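Side-chain contacts in Endoglucanase(Endo-1,4-beta-glucanase)protein (Pseudomonas stutzeri, PDB 6R2J), which probably hydrolyses internal beta-1,4-glucosidic bonds of cellulose-like glucans and can hold cellobiose in its pocket: residues Lys82-Ala87 and Pro134-Tyr139; Asp210-Phe213 and Tyr217-Gln220; Arg223-Met228 and Asp257-Ala262. All coordinates share one frame; numbering follows the deposited sequence.

Contact 1 (Lys82-Ala87 and Pro134-Tyr139); sequences KTLDLA and PGLLGY
L84 meets the chain at G135 and L136 with its backbone as well as its side chain, and the tight end of the contact is the backbone one. L84 O lies 3.8 Å from G135 CA, where the helix and the turn are closest. A CB on this glycine would point at the helix and come 2.3 Å from L84 O, a clash, so a glycine is probably needed for so close an approach; its phi -85° and psi 6° would suit other residues. At this glycine end H133 bonds D85 OD1 through NE2 and G135 N through ND1, joining helix and loop through one imidazole. L84 places CG anti to its carbonyl carbon (chi1 -59°), which carries the isobutyl group past the turn until CD2 lies 3.8 Å from G135 O. Beyond that point the packing is looser. L84 and L136 run side by side, pointing the same way, and touch only through their methyls, with L84 CD2 4.2 Å from L136 CD1. L136 is partly exposed. The contact belongs to the TIM-barrel wall: helix 74-89 rests outside strands 93-98 and 136-140, with L84 also touching V94 of the former and F130 of helix 116-130, while A87 packs on V94 and on F44 of helix 41-49.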
loop_
_atom_site.group_PDB
_atom_site.type_symbol
_atom_site.label_atom_id
_atom_site.label_comp_id
_atom_site.label_asym_id
_atom_site.label_seq_id
_atom_site.Cartn_x
_atom_site.Cartn_y
_atom_site.Cartn_z
ATOM N N LYS A 82 -16.808 6.917 2.598
ATOM C CA LYS A 82 -17.339 5.944 3.534
ATOM C C LYS A 82 -16.211 5.120 4.130
ATOM O O LYS A 82 -16.162 4.907 5.346
ATOM C CB LYS A 82 -18.363 5.052 2.807
ATOM C CG LYS A 82 -18.801 3.822 3.592
ATOM C CD LYS A 82 -19.903 2.999 2.907
ATOM C CE LYS A 82 -20.195 1.739 3.734
ATOM N NZ LYS A 82 -21.142 0.769 3.088
ATOM N N THR A 83 -15.291 4.647 3.274
ATOM C CA THR A 83 -14.152 3.846 3.725
ATOM C C THR A 83 -13.337 4.623 4.753
ATOM O O THR A 83 -12.991 4.095 5.817
ATOM C CB THR A 83 -13.307 3.458 2.504
ATOM O OG1 THR A 83 -14.112 2.613 1.650
ATOM C CG2 THR A 83 -12.016 2.760 2.920
ATOM N N LEU A 84 -13.014 5.883 4.436
ATOM C CA LEU A 84 -12.266 6.712 5.374
ATOM C C LEU A 84 -13.074 6.965 6.636
ATOM O O LEU A 84 -12.511 7.003 7.734
ATOM C CB LEU A 84 -11.898 8.043 4.728
ATOM C CG LEU A 84 -11.050 8.091 3.464
ATOM C CD1 LEU A 84 -10.938 9.501 2.879
ATOM C CD2 LEU A 84 -9.674 7.522 3.793
ATOM N N ASP A 85 -14.393 7.144 6.501
ATOM C CA ASP A 85 -15.234 7.383 7.675
ATOM C C ASP A 85 -15.215 6.191 8.615
ATOM O O ASP A 85 -15.112 6.340 9.838
ATOM C CB ASP A 85 -16.676 7.628 7.246
ATOM C CG ASP A 85 -16.899 9.000 6.659
ATOM O OD1 ASP A 85 -16.118 9.935 6.989
ATOM O OD2 ASP A 85 -17.869 9.118 5.859
ATOM N N LEU A 86 -15.395 4.988 8.059
ATOM C CA LEU A 86 -15.483 3.785 8.881
ATOM C C LEU A 86 -14.137 3.465 9.512
ATOM O O LEU A 86 -14.071 3.071 10.683
ATOM C CB LEU A 86 -16.011 2.613 8.039
ATOM C CG LEU A 86 -17.462 2.756 7.541
ATOM C CD1 LEU A 86 -17.758 1.653 6.579
ATOM C CD2 LEU A 86 -18.444 2.749 8.688
ATOM N N ALA A 87 -13.045 3.672 8.762
ATOM C CA ALA A 87 -11.711 3.528 9.344
ATOM C C ALA A 87 -11.551 4.439 10.551
ATOM O O ALA A 87 -11.171 3.987 11.641
ATOM C CB ALA A 87 -10.622 3.788 8.287
ATOM N N PRO A 134 -10.250 12.730 8.957
ATOM C CA PRO A 134 -9.515 12.129 10.094
ATOM C C PRO A 134 -8.978 10.727 9.825
ATOM O O PRO A 134 -7.914 10.362 10.352
ATOM C CB PRO A 134 -10.518 12.187 11.262
ATOM C CG PRO A 134 -11.894 12.408 10.616
ATOM C CD PRO A 134 -11.625 13.158 9.319
ATOM N N GLY A 135 -9.683 9.939 9.018
ATOM C CA GLY A 135 -9.257 8.600 8.723
ATOM C C GLY A 135 -8.268 8.504 7.602
ATOM O O GLY A 135 -7.903 7.402 7.194
ATOM N N LEU A 136 -7.803 9.631 7.086
ATOM C CA LEU A 136 -6.825 9.606 6.009
ATOM C C LEU A 136 -5.420 9.732 6.585
ATOM O O LEU A 136 -5.115 10.708 7.274
ATOM C CB LEU A 136 -7.053 10.746 5.021
ATOM C CG LEU A 136 -6.070 10.811 3.853
ATOM C CD1 LEU A 136 -6.260 9.694 2.839
ATOM C CD2 LEU A 136 -6.219 12.190 3.204
ATOM N N LEU A 137 -4.564 8.767 6.278
ATOM C CA LEU A 137 -3.148 8.883 6.577
ATOM C C LEU A 137 -2.362 9.450 5.404
ATOM O O LEU A 137 -1.431 10.230 5.612
ATOM C CB LEU A 137 -2.556 7.518 6.889
ATOM C CG LEU A 137 -1.110 7.511 7.371
ATOM C CD1 LEU A 137 -0.933 8.230 8.693
ATOM C CD2 LEU A 137 -0.689 6.011 7.467
ATOM N N GLY A 138 -2.677 9.056 4.173
ATOM C CA GLY A 138 -1.950 9.603 3.047
ATOM C C GLY A 138 -2.333 8.956 1.732
ATOM O O GLY A 138 -3.279 8.164 1.642
ATOM N N TYR A 139 -1.579 9.362 0.705
ATOM C CA TYR A 139 -1.867 9.018 -0.687
ATOM C C TYR A 139 -0.717 8.192 -1.255
ATOM O O TYR A 139 0.387 8.709 -1.464
ATOM C CB TYR A 139 -2.070 10.251 -1.585
ATOM C CG TYR A 139 -3.229 11.127 -1.214
ATOM C CD1 TYR A 139 -4.481 10.567 -0.959
ATOM C CD2 TYR A 139 -3.083 12.498 -1.125
ATOM C CE1 TYR A 139 -5.530 11.331 -0.623
ATOM C CE2 TYR A 139 -4.158 13.301 -0.776
ATOM C CZ TYR A 139 -5.384 12.703 -0.524
ATOM O OH TYR A 139 -6.486 13.459 -0.164
#

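Contact 2 (Asp210-Phe213 and Tyr217-Gln220); sequences DDDF and YMAQ. With BGC (beta-D-glucopyranose), chain E; BGC (beta-D-glucopyranose), chain B.
D210 lays its carboxylate against the face of the Y217 ring, its CG 4.3 Å above the plane and over the centre. The acid reaches there with CG between its backbone N and carbonyl carbon (chi1 49°), and the same torsion brings D210 OD2 within 2.8 Å of Y217 N. That hydrogen bond bends to 154° at the proton and arrives 47° out of the carboxylate plane. The ring's OH is bonded to F209 N. D212 and M218 cross at about a right angle, M218 CE lying 3.4 Å from D212 OD2. A water joins D210 OD2, D212 OD2 and M218 N; another bridges D211 OD2 and Q220 O. D210-F213 is a type I beta turn, closed by F213 N to D210 O, in the loop after strand 201-206, and its D212 and F213 border the glycan pocket. The two carboxylates stand close, D210 OD2 being 3.2 Å from D212 OD1, both acceptors. Their mutual repulsion is probably eased by the shared water and by the donors around them: Y217 N, G215 N at D210 OD1 and the S214 hydroxyl at D212 OD1.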
loop_
_atom_site.group_PDB
_atom_site.type_symbol
_atom_site.label_atom_id
_atom_site.label_comp_id
_atom_site.label_asym_id
_atom_site.label_seq_id
_atom_site.Cartn_x
_atom_site.Cartn_y
_atom_site.Cartn_z
ATOM N N ASP A 210 8.362 -15.841 -2.935
ATOM C CA ASP A 210 8.537 -16.869 -3.955
ATOM C C ASP A 210 9.700 -16.517 -4.887
ATOM O O ASP A 210 10.215 -15.386 -4.906
ATOM C CB ASP A 210 7.249 -17.216 -4.717
ATOM C CG ASP A 210 6.495 -16.009 -5.224
ATOM O OD1 ASP A 210 6.790 -14.889 -4.774
ATOM O OD2 ASP A 210 5.573 -16.181 -6.060
ATOM N N ASP A 211 10.128 -17.540 -5.651
ATOM C CA ASP A 211 11.403 -17.510 -6.356
ATOM C C ASP A 211 11.435 -16.445 -7.422
ATOM O O ASP A 211 12.521 -15.984 -7.801
ATOM C CB ASP A 211 11.601 -18.831 -7.057
ATOM C CG ASP A 211 11.949 -19.940 -6.122
ATOM O OD1 ASP A 211 12.010 -19.719 -4.893
ATOM O OD2 ASP A 211 12.241 -21.048 -6.632
ATOM N N ASP A 212 10.266 -16.049 -7.916
ATOM C CA ASP A 212 10.163 -15.052 -8.972
ATOM C C ASP A 212 9.707 -13.709 -8.437
ATOM O O ASP A 212 9.352 -12.828 -9.221
ATOM C CB ASP A 212 9.227 -15.560 -10.071
ATOM C CG ASP A 212 7.802 -15.726 -9.604
ATOM O OD1 ASP A 212 7.499 -15.347 -8.467
ATOM O OD2 ASP A 212 6.970 -16.235 -10.381
ATOM N N PHE A 213 9.700 -13.536 -7.114
ATOM C CA PHE A 213 9.370 -12.283 -6.447
ATOM C C PHE A 213 7.892 -11.864 -6.605
ATOM O O PHE A 213 7.502 -10.787 -6.075
ATOM C CB PHE A 213 10.237 -11.098 -6.924
ATOM C CG PHE A 213 11.705 -11.357 -6.921
ATOM C CD1 PHE A 213 12.318 -11.964 -8.005
ATOM C CD2 PHE A 213 12.469 -10.969 -5.841
ATOM C CE1 PHE A 213 13.680 -12.208 -8.001
ATOM C CE2 PHE A 213 13.836 -11.182 -5.809
ATOM C CZ PHE A 213 14.452 -11.799 -6.893
ATOM N N TYR A 217 2.994 -17.261 -5.758
ATOM C CA TYR A 217 3.239 -18.492 -5.023
ATOM C C TYR A 217 2.812 -19.720 -5.828
ATOM O O TYR A 217 2.091 -20.599 -5.353
ATOM C CB TYR A 217 2.555 -18.427 -3.662
ATOM C CG TYR A 217 3.251 -17.504 -2.709
ATOM C CD1 TYR A 217 4.364 -17.928 -2.005
ATOM C CD2 TYR A 217 2.809 -16.196 -2.518
ATOM C CE1 TYR A 217 5.012 -17.090 -1.112
ATOM C CE2 TYR A 217 3.472 -15.331 -1.626
ATOM C CZ TYR A 217 4.568 -15.797 -0.922
ATOM O OH TYR A 217 5.239 -14.992 -0.021
ATOM N N MET A 218 3.273 -19.783 -7.067
ATOM C CA MET A 218 3.109 -20.999 -7.843
ATOM C C MET A 218 3.904 -22.136 -7.208
ATOM O O MET A 218 4.851 -21.925 -6.448
ATOM C CB MET A 218 3.570 -20.765 -9.272
ATOM C CG MET A 218 2.775 -19.628 -9.911
ATOM S SD MET A 218 3.117 -19.428 -11.623
ATOM C CE MET A 218 4.407 -18.157 -11.463
ATOM N N ALA A 219 3.469 -23.360 -7.502
ATOM C CA ALA A 219 4.027 -24.519 -6.808
ATOM C C ALA A 219 5.523 -24.655 -7.083
ATOM O O ALA A 219 6.313 -24.900 -6.163
ATOM C CB ALA A 219 3.287 -25.803 -7.211
ATOM N N GLN A 220 5.936 -24.516 -8.339
ATOM C CA GLN A 220 7.338 -24.732 -8.676
ATOM C C GLN A 220 8.263 -23.662 -8.090
ATOM O O GLN A 220 9.454 -23.925 -7.898
ATOM C CB GLN A 220 7.470 -24.869 -10.203
ATOM C CG GLN A 220 7.532 -23.532 -11.000
ATOM C CD GLN A 220 6.165 -22.982 -11.417
ATOM O OE1 GLN A 220 5.129 -23.276 -10.792
ATOM N NE2 GLN A 220 6.164 -22.163 -12.471
HETATM C C2 BGC E . 4.815 -10.152 -11.670
HETATM C C3 BGC E . 5.432 -9.208 -10.671
HETATM C C4 BGC E . 6.727 -9.903 -10.352
HETATM C C5 BGC E . 7.644 -10.133 -11.601
HETATM C C6 BGC E . 8.917 -10.967 -11.321
HETATM C C1 BGC E . 5.611 -10.112 -12.988
HETATM O O1 BGC E . 5.048 -10.787 -14.068
HETATM O O2 BGC E . 3.478 -9.828 -12.022
HETATM O O3 BGC E . 4.765 -9.078 -9.410
HETATM O O4 BGC E . 7.684 -9.348 -9.460
HETATM O O5 BGC E . 7.031 -10.646 -12.846
HETATM O O6 BGC E . 9.427 -10.548 -10.064
HETATM C C2 BGC B . 8.126 -7.770 -8.135
HETATM C C3 BGC B . 8.127 -6.754 -7.037
HETATM C C4 BGC B . 6.704 -6.713 -6.588
HETATM C C5 BGC B . 5.916 -7.983 -6.665
HETATM C C6 BGC B . 4.589 -7.598 -6.084
HETATM C C1 BGC B . 7.170 -8.981 -8.289
HETATM O O2 BGC B . 9.561 -8.048 -8.398
HETATM O O3 BGC B . 8.553 -5.459 -7.478
HETATM O O4 BGC B . 6.926 -6.104 -5.337
HETATM O O5 BGC B . 5.826 -8.370 -8.118
HETATM O O6 BGC B . 3.622 -8.585 -6.533
HETATM O O HOH W 1 5.257 -17.677 -8.192
HETATM O O HOH W 2 11.140 -23.377 -5.905
#

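Contact 3 (Arg223-Met228 and Asp257-Ala262); sequences RNIDPM and DDLPEA
I225 packs against the start of helix 260-276, touching L259, E261 and A262 with three parts of its side chain. Its CG1 branch is anti to the carbonyl carbon (chi1 -62°) and continues extended (chi2 169°), which carries CD1 to 3.8 Å from L259 CD1 and 4.0 Å from A262 CB. CG2, anti to the backbone N, faces the carbonyl of E261. I225 CB itself lies 3.8 Å from E261 CB. The side chains of I225 and L259 cross at about a right angle and meet through their end methyls. E261 meets the backbone as well, its CB 3.3 Å and its CG 3.9 Å from I225 O, and its chain bends at chi2 (99°). Shortening I225 to an alanine is likely to leave L259 CD1 and A262 CB without their methyl partner and to open a gap beside the helix start. A water donates to both I225 O and E261 O, whereas I225 N is buried here without a hydrogen-bond partner. D226 OD1 accepts a nearly straight 2.6 Å hydrogen bond from M228 N through its anti lone pair, forming an Asx turn that caps the approach to helix 229-244. L259 is the N-cap residue of helix 260-276, on which I225 also touches A265; the contact thus pins the loop between strand 201-206 and helix 229-244 to the head of the next barrel helix.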
loop_
_atom_site.group_PDB
_atom_site.type_symbol
_atom_site.label_atom_id
_atom_site.label_comp_id
_atom_site.label_asym_id
_atom_site.label_seq_id
_atom_site.Cartn_x
_atom_site.Cartn_y
_atom_site.Cartn_z
ATOM N N ARG A 223 8.875 -23.846 -3.431
ATOM C CA ARG A 223 9.246 -25.106 -2.814
ATOM C C ARG A 223 10.399 -24.988 -1.836
ATOM O O ARG A 223 10.604 -25.907 -1.033
ATOM C CB ARG A 223 9.637 -26.119 -3.883
ATOM C CG ARG A 223 8.536 -26.336 -4.890
ATOM C CD ARG A 223 8.795 -27.596 -5.685
ATOM N NE ARG A 223 9.580 -27.310 -6.877
ATOM C CZ ARG A 223 10.245 -28.227 -7.562
ATOM N NH1 ARG A 223 10.200 -29.478 -7.169
ATOM N NH2 ARG A 223 10.936 -27.902 -8.642
ATOM N N ASN A 224 11.146 -23.899 -1.864
ATOM C CA ASN A 224 12.303 -23.767 -0.991
ATOM C C ASN A 224 12.403 -22.330 -0.529
ATOM O O ASN A 224 13.199 -21.555 -1.066
ATOM C CB ASN A 224 13.585 -24.188 -1.696
ATOM C CG ASN A 224 13.949 -25.630 -1.428
ATOM O OD1 ASN A 224 14.249 -26.379 -2.350
ATOM N ND2 ASN A 224 13.916 -26.030 -0.156
ATOM N N ILE A 225 11.601 -21.986 0.473
ATOM C CA ILE A 225 11.574 -20.640 1.030
ATOM C C ILE A 225 12.521 -20.575 2.231
ATOM O O ILE A 225 12.245 -21.175 3.277
ATOM C CB ILE A 225 10.150 -20.222 1.404
ATOM C CG1 ILE A 225 9.248 -20.203 0.165
ATOM C CG2 ILE A 225 10.181 -18.847 2.078
ATOM C CD1 ILE A 225 7.772 -20.054 0.489
ATOM N N ASP A 226 13.625 -19.816 2.110
ATOM C CA ASP A 226 14.537 -19.645 3.240
ATOM C C ASP A 226 13.849 -18.851 4.355
ATOM O O ASP A 226 13.109 -17.910 4.077
ATOM C CB ASP A 226 15.787 -18.900 2.785
ATOM C CG ASP A 226 16.856 -18.829 3.861
ATOM O OD1 ASP A 226 16.582 -18.239 4.934
ATOM O OD2 ASP A 226 17.981 -19.351 3.629
ATOM N N PRO A 227 14.045 -19.210 5.623
ATOM C CA PRO A 227 13.416 -18.413 6.697
ATOM C C PRO A 227 13.845 -16.938 6.722
ATOM O O PRO A 227 13.171 -16.102 7.336
ATOM C CB PRO A 227 13.821 -19.153 7.987
ATOM C CG PRO A 227 14.949 -20.117 7.576
ATOM C CD PRO A 227 14.684 -20.441 6.135
ATOM N N MET A 228 14.952 -16.593 6.079
ATOM C CA MET A 228 15.471 -15.230 6.101
ATOM C C MET A 228 15.291 -14.483 4.777
ATOM O O MET A 228 15.757 -13.339 4.643
ATOM C CB MET A 228 16.957 -15.250 6.501
ATOM C CG MET A 228 17.227 -15.696 7.932
ATOM S SD MET A 228 16.407 -14.659 9.179
ATOM C CE MET A 228 17.547 -13.280 9.358
ATOM N N ASP A 257 -1.342 -19.911 3.391
ATOM C CA ASP A 257 -1.601 -20.649 4.612
ATOM C C ASP A 257 -1.163 -22.117 4.568
ATOM O O ASP A 257 -1.421 -22.833 5.533
ATOM C CB ASP A 257 -3.109 -20.563 4.889
ATOM C CG ASP A 257 -3.992 -21.207 3.759
ATOM O OD1 ASP A 257 -3.501 -22.110 3.060
ATOM O OD2 ASP A 257 -5.189 -20.837 3.593
ATOM N N ASP A 258 -0.493 -22.576 3.512
ATOM C CA ASP A 258 -0.113 -23.983 3.406
ATOM C C ASP A 258 1.384 -24.180 3.209
ATOM O O ASP A 258 1.839 -25.269 2.818
ATOM C CB ASP A 258 -0.900 -24.663 2.286
ATOM C CG ASP A 258 -0.556 -24.124 0.903
ATOM O OD1 ASP A 258 0.094 -23.041 0.822
ATOM O OD2 ASP A 258 -0.932 -24.807 -0.095
ATOM N N LEU A 259 2.167 -23.152 3.501
ATOM C CA LEU A 259 3.613 -23.190 3.356
ATOM C C LEU A 259 4.235 -22.837 4.698
ATOM O O LEU A 259 4.433 -21.655 4.991
ATOM C CB LEU A 259 4.054 -22.208 2.275
ATOM C CG LEU A 259 3.560 -22.448 0.853
ATOM C CD1 LEU A 259 4.302 -21.436 -0.053
ATOM C CD2 LEU A 259 3.797 -23.823 0.374
ATOM N N PRO A 260 4.566 -23.829 5.542
ATOM C CA PRO A 260 5.247 -23.522 6.816
ATOM C C PRO A 260 6.503 -22.641 6.681
ATOM O O PRO A 260 6.779 -21.809 7.562
ATOM C CB PRO A 260 5.578 -24.916 7.385
ATOM C CG PRO A 260 5.273 -25.918 6.295
ATOM C CD PRO A 260 4.245 -25.262 5.419
ATOM N N GLU A 261 7.286 -22.802 5.608
ATOM C CA GLU A 261 8.494 -21.984 5.454
ATOM C C GLU A 261 8.154 -20.501 5.264
ATOM O O GLU A 261 8.889 -19.616 5.734
ATOM C CB GLU A 261 9.338 -22.492 4.287
ATOM C CG GLU A 261 9.707 -23.950 4.309
ATOM C CD GLU A 261 8.794 -24.785 3.415
ATOM O OE1 GLU A 261 7.836 -24.211 2.832
ATOM O OE2 GLU A 261 9.025 -26.015 3.303
ATOM N N ALA A 262 7.058 -20.209 4.552
ATOM C CA ALA A 262 6.599 -18.829 4.403
ATOM C C ALA A 262 6.245 -18.204 5.748
ATOM O O ALA A 262 6.531 -17.022 5.980
ATOM C CB ALA A 262 5.408 -18.786 3.448
HETATM O O HOH W 3 11.496 -20.736 6.220
#

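From the N terminus, contact 1 comes first: it closes a span of 46 residues holding strand 93-98 and helix 116-130, and ties helix 74-89 to the start of strand 136-140. Contact 2 follows, a local closure across three residues within the loop after strand 201-206. Contact 3 begins soon after in the same loop and closes over helix 229-244 and strand 248-252 to reach helix 260-276. All three are in series, with none nested or crossing. Contacts 2 and 3 touch where Y217 CD1 lies 4.0 Å from L259 CD1, whereas contact 1 lies across the chain's centre, its centre about 34 Å from the centre of either.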